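Side-chain contacts in conserved exported protein (PDB 3CLW), which is of unknown function but probably hydrolyses O-glycosidic bonds: residues D249-H253 and S254-K258; N188-W191 and H192-S195; D234-L238 and F239-S243; A339-I342 and H343-T347. One frame throughout, in Å; residues are numbered along the deposited sequence.

Contact 1 of 4, residues D249-H253 and S254-K258; sequences DDIIH and SMFYK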
loop_
_atom_site.group_PDB
_atom_site.type_symbol
_atom_site.label_atom_id
_atom_site.label_comp_id
_atom_site.label_asym_id
_atom_site.label_seq_id
_atom_site.Cartn_x
_atom_site.Cartn_y
_atom_site.Cartn_z
ATOM N N ASP A 249 -9.065 18.606 3.741
ATOM C CA ASP A 249 -8.386 18.318 4.990
ATOM C C ASP A 249 -9.432 17.941 6.026
ATOM O O ASP A 249 -10.614 17.731 5.690
ATOM C CB ASP A 249 -7.525 19.504 5.458
ATOM C CG ASP A 249 -8.361 20.726 5.874
ATOM O OD1 ASP A 249 -7.762 21.672 6.436
ATOM O OD2 ASP A 249 -9.598 20.743 5.631
ATOM N N ASP A 250 -8.991 17.826 7.271
ATOM C CA ASP A 250 -9.877 17.498 8.390
ATOM C C ASP A 250 -10.689 16.223 8.170
ATOM O O ASP A 250 -11.831 16.101 8.657
ATOM C CB ASP A 250 -10.803 18.693 8.707
ATOM C CG ASP A 250 -11.482 18.558 10.049
ATOM O OD1 ASP A 250 -10.801 18.125 10.997
ATOM O OD2 ASP A 250 -12.711 18.861 10.144
ATOM N N ILE A 251 -10.096 15.273 7.433
ATOM C CA ILE A 251 -10.771 14.029 7.049
ATOM C C ILE A 251 -11.322 13.250 8.251
ATOM O O ILE A 251 -12.483 12.847 8.253
ATOM C CB ILE A 251 -9.857 13.095 6.170
ATOM C CG1 ILE A 251 -9.521 13.758 4.817
ATOM C CG2 ILE A 251 -10.473 11.699 6.011
ATOM C CD1 ILE A 251 -10.716 14.052 3.875
ATOM N N ILE A 252 -10.504 13.033 9.270
ATOM C CA ILE A 252 -10.972 12.226 10.381
ATOM C C ILE A 252 -12.262 12.783 11.020
ATOM O O ILE A 252 -13.253 12.068 11.119
ATOM C CB ILE A 252 -9.860 11.958 11.431
ATOM C CG1 ILE A 252 -8.723 11.117 10.784
ATOM C CG2 ILE A 252 -10.456 11.262 12.647
ATOM C CD1 ILE A 252 -7.414 10.997 11.610
ATOM N N HIS A 253 -12.257 14.056 11.423
ATOM C CA HIS A 253 -13.383 14.601 12.189
ATOM C C HIS A 253 -14.587 14.901 11.316
ATOM O O HIS A 253 -15.735 14.667 11.725
ATOM C CB HIS A 253 -12.982 15.827 13.026
ATOM C CG HIS A 253 -12.250 15.474 14.282
ATOM N ND1 HIS A 253 -12.895 15.170 15.461
ATOM C CD2 HIS A 253 -10.926 15.344 14.538
ATOM C CE1 HIS A 253 -12.006 14.905 16.399
ATOM N NE2 HIS A 253 -10.802 15.001 15.862
ATOM N N SER A 254 -14.317 15.384 10.113
ATOM C CA SER A 254 -15.376 15.799 9.218
ATOM C C SER A 254 -16.090 14.621 8.556
ATOM O O SER A 254 -17.283 14.703 8.283
ATOM C CB SER A 254 -14.809 16.731 8.168
ATOM O OG SER A 254 -15.807 17.062 7.238
ATOM N N MET A 255 -15.356 13.526 8.328
ATOM C CA MET A 255 -15.853 12.357 7.572
ATOM C C MET A 255 -16.039 11.102 8.433
ATOM O O MET A 255 -16.921 10.284 8.144
ATOM C CB MET A 255 -14.967 12.050 6.332
ATOM C CG MET A 255 -14.881 13.209 5.286
ATOM S SD MET A 255 -14.399 12.877 3.561
ATOM C CE MET A 255 -15.975 12.349 2.949
ATOM N N PHE A 256 -15.220 10.944 9.474
ATOM C CA PHE A 256 -15.231 9.711 10.248
ATOM C C PHE A 256 -15.595 9.890 11.744
ATOM O O PHE A 256 -15.292 9.026 12.577
ATOM C CB PHE A 256 -13.909 8.949 10.044
ATOM C CG PHE A 256 -13.725 8.408 8.625
ATOM C CD1 PHE A 256 -13.117 9.174 7.640
ATOM C CD2 PHE A 256 -14.184 7.124 8.287
ATOM C CE1 PHE A 256 -12.953 8.661 6.334
ATOM C CE2 PHE A 256 -14.020 6.606 6.994
ATOM C CZ PHE A 256 -13.416 7.373 6.016
ATOM N N TYR A 257 -16.245 11.015 12.058
ATOM C CA TYR A 257 -17.006 11.201 13.314
ATOM C C TYR A 257 -18.487 11.298 12.970
ATOM O O TYR A 257 -18.855 11.732 11.881
ATOM C CB TYR A 257 -16.556 12.456 14.068
ATOM C CG TYR A 257 -15.391 12.217 14.994
ATOM C CD1 TYR A 257 -15.502 12.474 16.374
ATOM C CD2 TYR A 257 -14.181 11.728 14.506
ATOM C CE1 TYR A 257 -14.425 12.248 17.245
ATOM C CE2 TYR A 257 -13.117 11.494 15.345
ATOM C CZ TYR A 257 -13.229 11.750 16.721
ATOM O OH TYR A 257 -12.151 11.512 17.555
ATOM N N LYS A 258 -19.346 10.890 13.887
ATOM C CA LYS A 258 -20.751 10.747 13.536
ATOM C C LYS A 258 -21.431 12.088 13.357
ATOM O O LYS A 258 -22.421 12.184 12.643
ATOM C CB LYS A 258 -21.490 9.810 14.502
ATOM C CG LYS A 258 -22.421 10.438 15.493
ATOM C CD LYS A 258 -23.105 9.332 16.340
ATOM C CE LYS A 258 -24.136 9.916 17.359
ATOM N NZ LYS A 258 -23.494 10.406 18.626
#

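Contact 2 of 4, residues N188-W191 and H192-S195; sequences NGQW and HANS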
loop_
_atom_site.group_PDB
_atom_site.type_symbol
_atom_site.label_atom_id
_atom_site.label_comp_id
_atom_site.label_asym_id
_atom_site.label_seq_id
_atom_site.Cartn_x
_atom_site.Cartn_y
_atom_site.Cartn_z
ATOM N N ASN A 188 -6.509 15.917 -2.309
ATOM C CA ASN A 188 -5.821 17.156 -1.907
ATOM C C ASN A 188 -4.947 17.766 -3.013
ATOM O O ASN A 188 -4.640 18.958 -2.996
ATOM C CB ASN A 188 -4.918 16.849 -0.713
ATOM C CG ASN A 188 -3.925 15.714 -1.011
ATOM O OD1 ASN A 188 -4.270 14.520 -0.980
ATOM N ND2 ASN A 188 -2.684 16.091 -1.304
ATOM N N GLY A 189 -4.528 16.950 -3.970
ATOM C CA GLY A 189 -3.493 17.353 -4.904
ATOM C C GLY A 189 -3.938 18.324 -5.969
ATOM O O GLY A 189 -5.073 18.264 -6.447
ATOM N N GLN A 190 -3.028 19.212 -6.347
ATOM C CA GLN A 190 -3.236 20.077 -7.499
ATOM C C GLN A 190 -2.889 19.325 -8.775
ATOM O O GLN A 190 -1.851 19.562 -9.386
ATOM C CB GLN A 190 -2.405 21.370 -7.414
ATOM C CG GLN A 190 -2.829 22.449 -8.421
ATOM C CD GLN A 190 -1.949 23.685 -8.332
ATOM O OE1 GLN A 190 -0.830 23.681 -8.816
ATOM N NE2 GLN A 190 -2.449 24.738 -7.693
ATOM N N TRP A 191 -3.799 18.456 -9.198
ATOM C CA TRP A 191 -3.600 17.616 -10.374
ATOM C C TRP A 191 -3.619 18.345 -11.715
ATOM O O TRP A 191 -3.028 17.854 -12.691
ATOM C CB TRP A 191 -4.589 16.453 -10.338
ATOM C CG TRP A 191 -4.224 15.533 -9.218
ATOM C CD1 TRP A 191 -4.835 15.434 -7.981
ATOM C CD2 TRP A 191 -3.115 14.619 -9.192
ATOM N NE1 TRP A 191 -4.180 14.511 -7.200
ATOM C CE2 TRP A 191 -3.133 13.978 -7.919
ATOM C CE3 TRP A 191 -2.106 14.271 -10.125
ATOM C CZ2 TRP A 191 -2.167 13.022 -7.543
ATOM C CZ3 TRP A 191 -1.155 13.303 -9.760
ATOM C CH2 TRP A 191 -1.193 12.697 -8.479
ATOM N N HIS A 192 -4.278 19.503 -11.787
ATOM C CA HIS A 192 -4.353 20.207 -13.084
ATOM C C HIS A 192 -2.994 20.742 -13.549
ATOM O O HIS A 192 -2.809 20.989 -14.736
ATOM C CB HIS A 192 -5.449 21.296 -13.126
ATOM C CG HIS A 192 -5.069 22.578 -12.456
ATOM N ND1 HIS A 192 -5.254 22.800 -11.106
ATOM C CD2 HIS A 192 -4.515 23.712 -12.951
ATOM C CE1 HIS A 192 -4.845 24.022 -10.801
ATOM N NE2 HIS A 192 -4.379 24.589 -11.900
ATOM N N ALA A 193 -2.050 20.881 -12.621
ATOM C CA ALA A 193 -0.656 21.227 -12.950
ATOM C C ALA A 193 0.234 20.047 -13.467
ATOM O O ALA A 193 1.457 20.211 -13.628
ATOM C CB ALA A 193 0.015 21.884 -11.724
ATOM N N ASN A 194 -0.367 18.884 -13.731
ATOM C CA ASN A 194 0.403 17.655 -13.945
ATOM C C ASN A 194 -0.211 16.849 -15.081
ATOM O O ASN A 194 -1.348 16.413 -14.987
ATOM C CB ASN A 194 0.437 16.862 -12.614
ATOM C CG ASN A 194 1.176 15.497 -12.711
ATOM O OD1 ASN A 194 1.342 14.928 -13.779
ATOM N ND2 ASN A 194 1.583 14.974 -11.565
ATOM N N SER A 195 0.519 16.679 -16.177
ATOM C CA SER A 195 0.008 15.909 -17.297
ATOM C C SER A 195 0.812 14.624 -17.481
ATOM O O SER A 195 0.689 13.954 -18.501
ATOM C CB SER A 195 0.056 16.741 -18.575
ATOM O OG SER A 195 1.395 17.109 -18.825
#

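Contact 3 of 4, residues D234-L238 and F239-S243; sequences DMKYL and FEIDS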
loop_
_atom_site.group_PDB
_atom_site.type_symbol
_atom_site.label_atom_id
_atom_site.label_comp_id
_atom_site.label_asym_id
_atom_site.label_seq_id
_atom_site.Cartn_x
_atom_site.Cartn_y
_atom_site.Cartn_z
ATOM N N ASP A 234 -0.884 13.071 1.770
ATOM C CA ASP A 234 -0.085 13.419 2.945
ATOM C C ASP A 234 -1.003 13.220 4.147
ATOM O O ASP A 234 -2.170 13.669 4.128
ATOM C CB ASP A 234 0.411 14.880 2.829
ATOM C CG ASP A 234 1.471 15.251 3.887
ATOM O OD1 ASP A 234 1.337 14.850 5.063
ATOM O OD2 ASP A 234 2.429 15.979 3.546
ATOM N N MET A 235 -0.500 12.546 5.187
ATOM C CA MET A 235 -1.319 12.249 6.370
ATOM C C MET A 235 -1.797 13.555 7.077
ATOM O O MET A 235 -2.673 13.515 7.920
ATOM C CB MET A 235 -0.560 11.337 7.350
ATOM C CG MET A 235 -0.449 9.848 6.961
ATOM S SD MET A 235 0.982 9.011 7.733
ATOM C CE MET A 235 0.374 7.334 7.698
ATOM N N LYS A 236 -1.232 14.705 6.712
ATOM C CA LYS A 236 -1.581 15.970 7.402
ATOM C C LYS A 236 -3.003 16.385 7.067
ATOM O O LYS A 236 -3.663 16.998 7.876
ATOM C CB LYS A 236 -0.585 17.103 7.118
ATOM C CG LYS A 236 -0.711 17.713 5.749
ATOM C CD LYS A 236 0.362 18.732 5.466
ATOM C CE LYS A 236 0.249 19.182 4.017
ATOM N NZ LYS A 236 1.179 20.317 3.661
ATOM N N TYR A 237 -3.481 15.984 5.889
ATOM C CA TYR A 237 -4.861 16.231 5.478
ATOM C C TYR A 237 -5.893 15.437 6.286
ATOM O O TYR A 237 -7.087 15.621 6.117
ATOM C CB TYR A 237 -5.000 15.963 3.991
ATOM C CG TYR A 237 -4.272 16.977 3.154
ATOM C CD1 TYR A 237 -4.858 18.221 2.859
ATOM C CD2 TYR A 237 -2.994 16.712 2.654
ATOM C CE1 TYR A 237 -4.179 19.157 2.088
ATOM C CE2 TYR A 237 -2.330 17.634 1.886
ATOM C CZ TYR A 237 -2.915 18.860 1.610
ATOM O OH TYR A 237 -2.234 19.779 0.831
ATOM N N LEU A 238 -5.434 14.534 7.145
ATOM C CA LEU A 238 -6.353 13.822 8.021
ATOM C C LEU A 238 -6.878 14.726 9.172
ATOM O O LEU A 238 -7.878 14.403 9.820
ATOM C CB LEU A 238 -5.701 12.558 8.578
ATOM C CG LEU A 238 -5.401 11.446 7.540
ATOM C CD1 LEU A 238 -4.864 10.243 8.200
ATOM C CD2 LEU A 238 -6.630 11.086 6.682
ATOM N N PHE A 239 -6.178 15.835 9.391
ATOM C CA PHE A 239 -6.514 16.839 10.383
ATOM C C PHE A 239 -6.657 18.198 9.684
ATOM O O PHE A 239 -6.290 18.342 8.539
ATOM C CB PHE A 239 -5.415 16.883 11.438
ATOM C CG PHE A 239 -4.862 15.518 11.798
ATOM C CD1 PHE A 239 -5.521 14.696 12.710
ATOM C CD2 PHE A 239 -3.675 15.058 11.226
ATOM C CE1 PHE A 239 -5.017 13.455 13.038
ATOM C CE2 PHE A 239 -3.175 13.803 11.560
ATOM C CZ PHE A 239 -3.851 13.009 12.465
ATOM N N GLU A 240 -7.229 19.187 10.363
ATOM C CA GLU A 240 -7.482 20.495 9.742
ATOM C C GLU A 240 -6.170 21.247 9.650
ATOM O O GLU A 240 -5.434 21.295 10.638
ATOM C CB GLU A 240 -8.506 21.288 10.571
ATOM C CG GLU A 240 -9.075 22.530 9.875
ATOM C CD GLU A 240 -10.187 23.215 10.697
ATOM O OE1 GLU A 240 -10.183 23.126 11.949
ATOM O OE2 GLU A 240 -11.075 23.840 10.087
ATOM N N ILE A 241 -5.873 21.804 8.473
ATOM C CA ILE A 241 -4.571 22.457 8.204
ATOM C C ILE A 241 -4.602 23.873 7.588
ATOM O O ILE A 241 -3.577 24.552 7.561
ATOM C CB ILE A 241 -3.633 21.590 7.294
ATOM C CG1 ILE A 241 -4.314 21.234 5.969
ATOM C CG2 ILE A 241 -3.122 20.352 8.052
ATOM C CD1 ILE A 241 -3.422 21.393 4.752
ATOM N N ASP A 242 -5.739 24.304 7.059
ATOM C CA ASP A 242 -5.842 25.669 6.525
ATOM C C ASP A 242 -7.234 26.292 6.759
ATOM O O ASP A 242 -8.058 25.705 7.442
ATOM C CB ASP A 242 -5.470 25.700 5.029
ATOM C CG ASP A 242 -6.447 24.913 4.150
ATOM O OD1 ASP A 242 -7.587 24.619 4.596
ATOM O OD2 ASP A 242 -6.064 24.587 3.000
ATOM N N SER A 243 -7.481 27.440 6.123
ATOM C CA SER A 243 -8.760 28.169 6.165
ATOM C C SER A 243 -9.453 28.188 4.804
ATOM O O SER A 243 -10.366 28.999 4.559
ATOM C CB SER A 243 -8.506 29.600 6.624
ATOM O OG SER A 243 -7.990 29.583 7.939
#

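Contact 4 of 4, residues A339-I342 and H343-T347; sequences ARII and HNDLT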
loop_
_atom_site.group_PDB
_atom_site.type_symbol
_atom_site.label_atom_id
_atom_site.label_comp_id
_atom_site.label_asym_id
_atom_site.label_seq_id
_atom_site.Cartn_x
_atom_site.Cartn_y
_atom_site.Cartn_z
ATOM N N ALA A 339 11.223 -0.108 6.125
ATOM C CA ALA A 339 10.826 -0.973 7.235
ATOM C C ALA A 339 10.437 -0.153 8.487
ATOM O O ALA A 339 9.605 -0.564 9.256
ATOM C CB ALA A 339 11.901 -1.967 7.559
ATOM N N ARG A 340 11.065 0.997 8.676
ATOM C CA ARG A 340 10.752 1.902 9.792
ATOM C C ARG A 340 9.374 2.563 9.613
ATOM O O ARG A 340 8.595 2.655 10.570
ATOM C CB ARG A 340 11.841 2.982 9.921
ATOM C CG ARG A 340 11.496 4.053 10.975
ATOM C CD ARG A 340 12.694 4.903 11.343
ATOM N NE ARG A 340 13.046 5.803 10.256
ATOM C CZ ARG A 340 13.954 6.759 10.379
ATOM N NH1 ARG A 340 14.601 6.920 11.540
ATOM N NH2 ARG A 340 14.214 7.561 9.358
ATOM N N ILE A 341 9.069 2.992 8.389
ATOM C CA ILE A 341 7.722 3.438 8.097
ATOM C C ILE A 341 6.723 2.342 8.444
ATOM O O ILE A 341 5.717 2.615 9.121
ATOM C CB ILE A 341 7.512 3.858 6.638
ATOM C CG1 ILE A 341 8.450 4.994 6.261
ATOM C CG2 ILE A 341 6.061 4.324 6.439
ATOM C CD1 ILE A 341 8.644 5.160 4.769
ATOM N N ILE A 342 7.009 1.111 8.011
ATOM C CA ILE A 342 6.079 0.019 8.251
ATOM C C ILE A 342 5.830 -0.183 9.750
ATOM O O ILE A 342 4.662 -0.228 10.194
ATOM C CB ILE A 342 6.503 -1.314 7.569
ATOM C CG1 ILE A 342 6.422 -1.172 6.044
ATOM C CG2 ILE A 342 5.593 -2.499 8.045
ATOM C CD1 ILE A 342 7.039 -2.335 5.228
ATOM N N HIS A 343 6.919 -0.302 10.513
ATOM C CA HIS A 343 6.812 -0.544 11.938
ATOM C C HIS A 343 5.961 0.512 12.663
ATOM O O HIS A 343 5.110 0.181 13.475
ATOM C CB HIS A 343 8.187 -0.593 12.565
ATOM C CG HIS A 343 8.152 -0.594 14.059
ATOM N ND1 HIS A 343 8.035 -1.750 14.797
ATOM C CD2 HIS A 343 8.195 0.421 14.950
ATOM C CE1 HIS A 343 8.017 -1.444 16.081
ATOM N NE2 HIS A 343 8.104 -0.134 16.195
ATOM N N ASN A 344 6.210 1.781 12.361
ATOM C CA ASN A 344 5.501 2.886 12.985
ATOM C C ASN A 344 4.038 2.977 12.540
ATOM O O ASN A 344 3.153 3.285 13.354
ATOM C CB ASN A 344 6.271 4.194 12.765
ATOM C CG ASN A 344 7.521 4.259 13.618
ATOM O OD1 ASN A 344 7.447 4.590 14.798
ATOM N ND2 ASN A 344 8.670 3.916 13.037
ATOM N N ASP A 345 3.773 2.680 11.267
ATOM C CA ASP A 345 2.388 2.555 10.829
ATOM C C ASP A 345 1.614 1.496 11.598
ATOM O O ASP A 345 0.477 1.738 12.035
ATOM C CB ASP A 345 2.293 2.318 9.325
ATOM C CG ASP A 345 2.439 3.609 8.538
ATOM O OD1 ASP A 345 2.321 4.696 9.141
ATOM O OD2 ASP A 345 2.681 3.553 7.326
ATOM N N LEU A 346 2.221 0.324 11.748
ATOM C CA LEU A 346 1.604 -0.801 12.457
ATOM C C LEU A 346 1.478 -0.579 13.967
ATOM O O LEU A 346 0.509 -0.976 14.566
ATOM C CB LEU A 346 2.405 -2.084 12.204
ATOM C CG LEU A 346 2.412 -2.667 10.792
ATOM C CD1 LEU A 346 3.380 -3.843 10.701
ATOM C CD2 LEU A 346 0.993 -3.058 10.336
ATOM N N THR A 347 2.481 0.051 14.570
ATOM C CA THR A 347 2.536 0.148 16.024
ATOM C C THR A 347 2.078 1.494 16.581
ATOM O O THR A 347 1.639 1.546 17.699
ATOM C CB THR A 347 3.952 -0.161 16.570
ATOM O OG1 THR A 347 4.865 0.802 16.039
ATOM C CG2 THR A 347 4.403 -1.556 16.181
#

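Contact 1 of 4, residues D249-H253 and S254-K258
H253 and Y257, four residues apart on the short helix 251-256 and the residue after it, in a TIM-barrel beta-alpha-beta unit, stack face to face, with ring centroids 4.1 Å apart and planes 29° apart. The tilt makes the overlap uneven: H253 ND1 sits over the centre of the tyrosine ring, whereas Y257 CE2 lies toward the rim of the imidazole. The CG2 methyl of I252, anti to the backbone N, abuts the CE2 and CD2 side of the Y257 ring, 3.8 Å from CE2, while I252 O lies at the edge of the same ring, near its plane. On another flank of the helix, I251 is shared by two neighbours: its CD1 lies against M255 SD at 3.9 Å, and its CG2 branch against F256 CE1 at 3.9 Å. Both partners run beside I251 and point the same way, and together they pack against strand 226-232, where I251 touches P230 and V232 and F256 touches I229. The backbone bonds differ in straightness: the N-H...O angle is 156° for S254 N to D250 O and 138° for F256 N to I252 O. The polar ends of the stacked pair converge on helix 285-300, H253 NE2 bonding to the E298 carboxylate and Y257 OH to the E298 carbonyl; within the stack, the closest atoms are H253 CE1 and Y257 CZ at 3.4 Å.

Contact 2 of 4, residues N188-W191 and H192-S195
The indole of W191 and the amide of N194 run side by side and point the same way, their planes 35° apart. ND2 of N194 approaches the six-membered ring obliquely, 3.7 Å from W191 CZ3. The second pair of flat groups meets differently: the side chains of Q190 and H192 pass at a slant, amide and imidazole planes 51° apart, and it is the aliphatic CG of Q190 that touches, 3.5 Å from H192 CE1. Torsions account for this meeting. Q190 places CG anti to its own N, whereas H192 sets its ring between N and carbonyl carbon (chi1 79°), which turns the imidazole back toward Q190 CG. Further along the glutamine chain, Q190 OE1 lies 3.5 Å from the methyl CB of A193. The polar ends of the first pair have partners close by in sequence: W191 NE1 bonds to E186 O, and N194 OD1 to F196 N. In the backbone, N194 N donates to W191 O at 3.0 Å from well above the carbonyl plane, and a weak bond of 3.5 Å joins A193 N to Q190 O. With Q190 at the centre of an inverse gamma turn, and with i to i+3 bonds accepted by Q190 O (weak) and W191 O, the segment is a tightly turned surface loop between strand 178-182 and helix 204-221 of the TIM barrel.

Contact 3 of 4, residues D234-L238 and F239-S243
The carbonyl oxygen of K236 receives the backbone N of F239 at 3.2 Å, a fairly straight bond with an N-H...O angle of 161°, although the donor stands above the carbonyl plane. The methyl CG2 of I241 rests against the same oxygen at 3.4 Å. This bond follows the 3-10 segment 235-238, whose other end is set by an Asx turn: D234 OD1 accepts from K236 N at 3.1 Å, met on the anti side of the carboxylate and out of its plane. F239 then folds back across the turn. Its ring lies against its predecessor, L238 CB standing over one face, 4.2 Å from the centroid of the F239 ring and 13° off the ring normal, a CH-pi contact. M235 O comes obliquely to the same ring, 3.7 Å from F239 CE2. Beyond the turn, the chain brings I241 round to Y237. The end methyl CD1 of I241 lies 3.6 Å from Y237 CE1, and the two side chains slant across one another. I241 CG1 sits between its backbone N and carbonyl carbon (chi1 56°), which directs this branch at the tyrosine. Outside the turn, R294 of helix 285-300 makes a cation-pi contact with F239, and I241 N bonds to D249 OD1. The chemistry thus divides in two: backbone amides and one carboxylate define the turn of this barrel loop, while hydrocarbon contacts from L238 and I241 meet the rings of F239 and Y237, and the pi face of F239 may also help to stabilise the nearby positive charge.

Contact 4 of 4, residues A339-I342 and H343-T347
Near the C-terminal end of helix 328-347, N344 adds a side-chain bond to the regular alpha-helical pattern. Its ND2 donates to R340 O at 2.8 Å, while its own backbone N reaches the same oxygen at 3.1 Å, the two donors coming from opposite faces of the carbonyl plane. N344 CG is anti to its carbonyl carbon (chi1 -73°), which carries the amide back along the helix, and R340 O lies close to the amide plane. The ND2 bond limits rotation of the amide, while R340 O is held by two donors; ND2 also rests 3.5 Å from CG of R340, whose chain runs alongside. Beyond that, the guanidinium bends away to a salt bridge with E321 and a bond to A424 O. The side-chain-to-backbone bond spans one helical turn, from N344 back to R340, and the helix lies in the TIM-barrel fold: N344 faces L288 and V289 of helix 285-300, while I342 and L346 face Y399 of helix 391-400. The latter pair meets side by side, I342 CG2 to L346 CD1 at 3.7 Å. One residue earlier, CG2 of I341 touches D345 OD2 at 3.6 Å; the aspartate's other oxygen, OD1, forms a salt bridge with R292. At the final turn T347 OG1 donates to H343 O at 2.6 Å, from above the carbonyl plane, and hangs over one face of the H343 ring, 3.3 Å above its plane and toward the rim.

Overall arrangement
Contacts 1 and 4 are buried helical contacts, whereas contact 3 is partly buried and contact 2 lies on the surface. Contacts 1 and 3 belong to the connection between strands 226-232 and 270-276 and touch directly: I252 N probably bonds to L238 O, at 3.0 Å. Contact 3 also packs against contact 2 through Y237 and N188, and reaches contact 4 where M235 CE lies 3.6 Å from D345 OD1. Helix 285-300 neighbours contacts 1, 3 and 4. Aromatic and aliphatic packing dominates contact 1; contact 3 combines turn bonds with CH-pi and apolar touches; contact 4 has a side-chain amide bond within its helix and ion pairs to outside residues; contact 2 relies on turn bonds and oblique polar-aromatic approaches.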